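Local coordinates for protein dally-like, isoform A (Drosophila melanogaster, PDB 6XTZ) that is a glypican, probably a cell-surface proteoglycan, that binds Wnt and Hedgehog proteins and shelters the palmitoleate lipid of Wnt in its helical core, enabling signalling at a distance, at residues Y250-I255 / H494-E499; V36-E41 / M53-A58. The protein carries 5 engineered substitutions. All coordinates share one frame; numbering follows the deposited sequence.

In the fold
Both contacts lie toward the end of the elongated, almost wholly helical glypican core that carries the N-terminal segment, on the same side of the chain's centre, with their own centres about 22 Å apart and their nearest atoms about 8 Å from each other. Contact 2 closes early in the chain, joining the loop before helix 51-110 to the first turns of that helix; contact 1 follows and reaches from helix 248-258 to the loop between helices 459-467 and 513-538, near the end of the chain. Helix 224-234 borders both, and each includes a disulfide cysteine. Early, middle and late parts of the chain thus meet in the cysteine-rich lobe.

Contact 1: residues Y250-I255 / H494-E499; sequences YCVNVI and HSITTE
Asn253, on helix 248-258, reads the backbone of the extended loop 494-499 with both ends of its carboxamide. Asn253 OD1 accepts from Thr497 N at 3.0 Å, a fairly straight bond of 162°, while Asn253 ND2 donates an N-H to Ser495 O at 3.2 Å, approaching from above that carbonyl's plane. With CG placed beside the backbone N (chi1 -76°), the amide swings round to the loop, its two ends bracketing Ile496. Asparagine suits the place because one short, flat group offers both a donor and an acceptor. Tyr492 OH is a further partner of ND2, and these three bonds together fix the amide's rotation. The methyl CG2 of Thr497 packs 3.4 Å from Asn253 OD1.

Beside this polar pair, Val252 CG1 meets both Ile496 CG2 and CD1, each at 4.0 Å, a small apolar pair, both members of which also touch His465 of helix 459-467. Beyond it, Thr497 OG1 takes the N-H of Glu499 at 3.2 Å and closes an ST turn. Two residues before Asn253, Cys251 is disulfide-bonded to Cys468; together these links fasten a late loop onto helix 248-258 in the disulfide-rich lobe of the glypican core.

Contact 2: residues V36-E41 / M53-A58; sequences VLRYCE and METRMA
Glu54, on the first turns of helix 51-110, reaches into the loop 36-41 and gathers three consecutive backbone N-H groups with its carboxylate. Glu54 OE1 receives Arg38 N at 2.9 Å on its syn lone pair. Glu54 OE2 takes two donors, Tyr39 N at 2.6 Å from above the carboxylate plane and Cys40 N at 2.8 Å nearly along the C-O bond. An extended side chain, with CG opposite the backbone N (chi1 -173°), carries the acid this far, and glutamate fits because it has two acceptor oxygens and a negative charge that probably attracts the three N-H dipoles, which satisfy the buried acid in return. A glutamine here would put an amide nitrogen where one oxygen sits, and would probably leave at least one N-H facing a donor instead of its acceptor.

A water accepts from Arg38 NE at 2.9 Å and donates to Glu54 OE1, so the two opposite charges, too far apart for a salt bridge, are joined through it. Arg38 NH2 also comes within 2.9 Å of Thr55 OG1, a hydroxyl that bonds to Tyr51 O in its own helix.

Carbon contacts flank the acid: Leu37 CD2 lies 3.6 Å from Glu54 OE1. The apolar pair is Tyr39 CE2 and Ala58 CB, 3.8 Å apart, the small methyl admitting the ring close to the helix. Cys40 is also tied to Cys236, so a glutamate of helix 51-110 and a disulfide together hold the preceding loop in the disulfide-rich lobe of the glypican fold.

Contact 1: residues Y250-I255 / H494-E499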
# COMPACT_ATOMS: atom_id res chain seq x y z
N TYR A 250 -12.35 22.68 -15.77
CA TYR A 250 -12.72 23.57 -14.67
C TYR A 250 -13.12 22.78 -13.44
O TYR A 250 -12.66 23.07 -12.32
CB TYR A 250 -13.85 24.50 -15.13
CG TYR A 250 -14.39 25.42 -14.05
CD1 TYR A 250 -13.56 26.00 -13.10
CD2 TYR A 250 -15.75 25.73 -14.00
CE1 TYR A 250 -14.06 26.84 -12.13
CE2 TYR A 250 -16.26 26.57 -13.03
CZ TYR A 250 -15.41 27.12 -12.10
OH TYR A 250 -15.91 27.96 -11.13
N CYS A 251 -13.96 21.76 -13.62
CA CYS A 251 -14.34 20.90 -12.49
C CYS A 251 -13.13 20.20 -11.90
O CYS A 251 -12.98 20.13 -10.67
CB CYS A 251 -15.39 19.88 -12.94
SG CYS A 251 -15.91 18.73 -11.65
N VAL A 252 -12.25 19.66 -12.75
CA VAL A 252 -11.09 18.91 -12.26
C VAL A 252 -10.19 19.81 -11.42
O VAL A 252 -9.70 19.41 -10.36
CB VAL A 252 -10.33 18.26 -13.43
CG1 VAL A 252 -9.01 17.67 -12.94
CG2 VAL A 252 -11.18 17.19 -14.09
N ASN A 253 -9.96 21.05 -11.88
CA ASN A 253 -9.11 21.97 -11.14
C ASN A 253 -9.71 22.30 -9.77
O ASN A 253 -8.96 22.49 -8.80
CB ASN A 253 -8.88 23.24 -11.94
CG ASN A 253 -7.88 23.05 -13.06
OD1 ASN A 253 -6.98 22.23 -12.96
ND2 ASN A 253 -8.04 23.81 -14.14
N VAL A 254 -11.03 22.38 -9.68
CA VAL A 254 -11.66 22.71 -8.40
C VAL A 254 -11.53 21.54 -7.43
O VAL A 254 -11.15 21.72 -6.27
CB VAL A 254 -13.14 23.10 -8.62
CG1 VAL A 254 -13.84 23.29 -7.28
CG2 VAL A 254 -13.22 24.37 -9.45
N ILE A 255 -11.84 20.32 -7.89
CA ILE A 255 -11.73 19.16 -7.02
C ILE A 255 -10.28 18.92 -6.62
O ILE A 255 -10.00 18.54 -5.48
CB ILE A 255 -12.35 17.92 -7.69
CG1 ILE A 255 -13.74 18.24 -8.24
CG2 ILE A 255 -12.44 16.78 -6.69
CD1 ILE A 255 -14.75 18.60 -7.17
N HIS A 494 -7.80 28.08 -18.43
CA HIS A 494 -6.75 27.37 -17.72
C HIS A 494 -6.73 25.89 -18.10
O HIS A 494 -7.72 25.32 -18.57
CB HIS A 494 -6.94 27.51 -16.21
CG HIS A 494 -7.10 28.92 -15.75
ND1 HIS A 494 -6.04 29.71 -15.36
CD2 HIS A 494 -8.21 29.70 -15.62
CE1 HIS A 494 -6.48 30.90 -15.01
NE2 HIS A 494 -7.79 30.92 -15.16
N SER A 495 -5.57 25.27 -17.91
CA SER A 495 -5.40 23.84 -18.11
C SER A 495 -5.36 23.14 -16.76
O SER A 495 -5.24 23.77 -15.70
CB SER A 495 -4.13 23.56 -18.91
OG SER A 495 -2.98 24.02 -18.23
N ILE A 496 -5.46 21.81 -16.80
CA ILE A 496 -5.44 21.02 -15.57
C ILE A 496 -4.09 21.21 -14.89
O ILE A 496 -3.04 20.88 -15.45
CB ILE A 496 -5.72 19.55 -15.87
CG1 ILE A 496 -7.14 19.38 -16.42
CG2 ILE A 496 -5.53 18.71 -14.61
CD1 ILE A 496 -7.53 17.94 -16.68
N THR A 497 -4.12 21.76 -13.68
CA THR A 497 -2.89 22.11 -12.98
C THR A 497 -2.25 20.88 -12.34
O THR A 497 -2.93 19.93 -11.95
CB THR A 497 -3.17 23.16 -11.90
OG1 THR A 497 -1.97 23.42 -11.16
CG2 THR A 497 -4.26 22.68 -10.95
N THR A 498 -0.92 20.92 -12.24
CA THR A 498 -0.15 19.89 -11.55
C THR A 498 0.80 20.49 -10.52
O THR A 498 1.67 19.77 -10.01
CB THR A 498 0.64 19.04 -12.55
OG1 THR A 498 1.48 19.88 -13.34
CG2 THR A 498 -0.31 18.26 -13.45
N GLU A 499 0.66 21.77 -10.20
CA GLU A 499 1.55 22.43 -9.27
C GLU A 499 1.26 21.97 -7.84
O GLU A 499 0.20 21.43 -7.53
CB GLU A 499 1.41 23.95 -9.37
CG GLU A 499 1.65 24.50 -10.76
CD GLU A 499 3.10 24.40 -11.18
OE1 GLU A 499 3.98 24.77 -10.37
OE2 GLU A 499 3.37 23.96 -12.32

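Contact 2: residues V36-E41 / M53-A58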
# COMPACT_ATOMS: atom_id res chain seq x y z
N VAL A 36 -25.37 40.17 -1.98
CA VAL A 36 -24.98 39.60 -0.69
C VAL A 36 -24.52 38.15 -0.85
O VAL A 36 -24.24 37.47 0.15
CB VAL A 36 -26.12 39.69 0.33
CG1 VAL A 36 -26.35 41.14 0.76
CG2 VAL A 36 -27.40 39.10 -0.25
N LEU A 37 -24.43 37.67 -2.08
CA LEU A 37 -23.96 36.31 -2.31
C LEU A 37 -22.50 36.18 -1.92
O LEU A 37 -21.67 37.05 -2.22
CB LEU A 37 -24.17 35.90 -3.77
CG LEU A 37 -25.62 35.78 -4.23
CD1 LEU A 37 -25.70 35.11 -5.60
CD2 LEU A 37 -26.46 35.03 -3.21
N ARG A 38 -22.18 35.08 -1.23
CA ARG A 38 -20.84 34.82 -0.72
C ARG A 38 -19.93 34.18 -1.76
O ARG A 38 -18.72 34.47 -1.77
CB ARG A 38 -20.91 33.91 0.51
CG ARG A 38 -21.58 34.54 1.71
CD ARG A 38 -21.56 33.60 2.91
NE ARG A 38 -22.47 32.48 2.75
CZ ARG A 38 -22.66 31.54 3.67
NH1 ARG A 38 -22.00 31.59 4.82
NH2 ARG A 38 -23.52 30.55 3.45
N TYR A 39 -20.46 33.32 -2.61
CA TYR A 39 -19.64 32.55 -3.54
C TYR A 39 -19.93 32.88 -4.99
O TYR A 39 -18.99 33.07 -5.77
CB TYR A 39 -19.86 31.05 -3.30
CG TYR A 39 -19.85 30.67 -1.83
CD1 TYR A 39 -18.74 30.93 -1.03
CD2 TYR A 39 -20.94 30.04 -1.25
CE1 TYR A 39 -18.73 30.59 0.30
CE2 TYR A 39 -20.93 29.69 0.09
CZ TYR A 39 -19.83 29.97 0.86
OH TYR A 39 -19.81 29.62 2.19
N CYS A 40 -21.19 32.96 -5.39
CA CYS A 40 -21.51 33.38 -6.74
C CYS A 40 -21.26 34.87 -6.91
O CYS A 40 -21.13 35.62 -5.94
CB CYS A 40 -22.96 33.05 -7.09
SG CYS A 40 -23.46 31.35 -6.77
N GLU A 41 -21.20 35.30 -8.17
CA GLU A 41 -21.10 36.72 -8.47
C GLU A 41 -22.46 37.38 -8.30
O GLU A 41 -23.50 36.82 -8.68
CB GLU A 41 -20.59 36.93 -9.90
CG GLU A 41 -20.36 38.39 -10.25
CD GLU A 41 -19.87 38.59 -11.67
OE1 GLU A 41 -19.90 37.61 -12.45
OE2 GLU A 41 -19.45 39.71 -12.01
N MET A 53 -30.71 30.20 -0.90
CA MET A 53 -30.51 29.22 -1.96
C MET A 53 -29.04 28.88 -2.12
O MET A 53 -28.68 27.71 -2.32
CB MET A 53 -31.07 29.76 -3.28
CG MET A 53 -32.58 29.94 -3.29
SD MET A 53 -33.13 30.79 -4.77
CE MET A 53 -32.48 29.72 -6.05
N GLU A 54 -28.17 29.88 -2.02
CA GLU A 54 -26.73 29.65 -2.14
C GLU A 54 -26.22 28.79 -0.99
O GLU A 54 -25.38 27.91 -1.20
CB GLU A 54 -25.99 30.98 -2.19
CG GLU A 54 -24.51 30.86 -2.48
CD GLU A 54 -23.78 32.18 -2.34
OE1 GLU A 54 -24.12 32.96 -1.43
OE2 GLU A 54 -22.86 32.43 -3.15
N THR A 55 -26.71 29.03 0.22
CA THR A 55 -26.25 28.26 1.37
C THR A 55 -26.66 26.80 1.26
O THR A 55 -25.87 25.90 1.55
CB THR A 55 -26.79 28.87 2.67
OG1 THR A 55 -26.35 30.23 2.77
CG2 THR A 55 -26.29 28.09 3.87
N ARG A 56 -27.90 26.54 0.82
CA ARG A 56 -28.36 25.16 0.65
C ARG A 56 -27.50 24.43 -0.37
O ARG A 56 -27.00 23.32 -0.11
CB ARG A 56 -29.83 25.14 0.24
CG ARG A 56 -30.29 23.79 -0.30
CD ARG A 56 -31.76 23.80 -0.69
NE ARG A 56 -32.64 23.53 0.45
CZ ARG A 56 -33.29 24.47 1.13
NH1 ARG A 56 -33.17 25.75 0.78
NH2 ARG A 56 -34.07 24.13 2.15
N MET A 57 -27.32 25.02 -1.55
CA MET A 57 -26.49 24.40 -2.57
C MET A 57 -25.02 24.32 -2.16
O MET A 57 -24.31 23.44 -2.65
CB MET A 57 -26.62 25.17 -3.89
CG MET A 57 -28.05 25.24 -4.42
SD MET A 57 -28.19 26.16 -5.96
CE MET A 57 -27.67 27.79 -5.44
N ALA A 58 -24.57 25.20 -1.26
CA ALA A 58 -23.20 25.13 -0.78
C ALA A 58 -22.98 23.89 0.08
O ALA A 58 -22.03 23.13 -0.13
CB ALA A 58 -22.83 26.39 -0.01
O HOH W 1 -24.57 32.03 0.80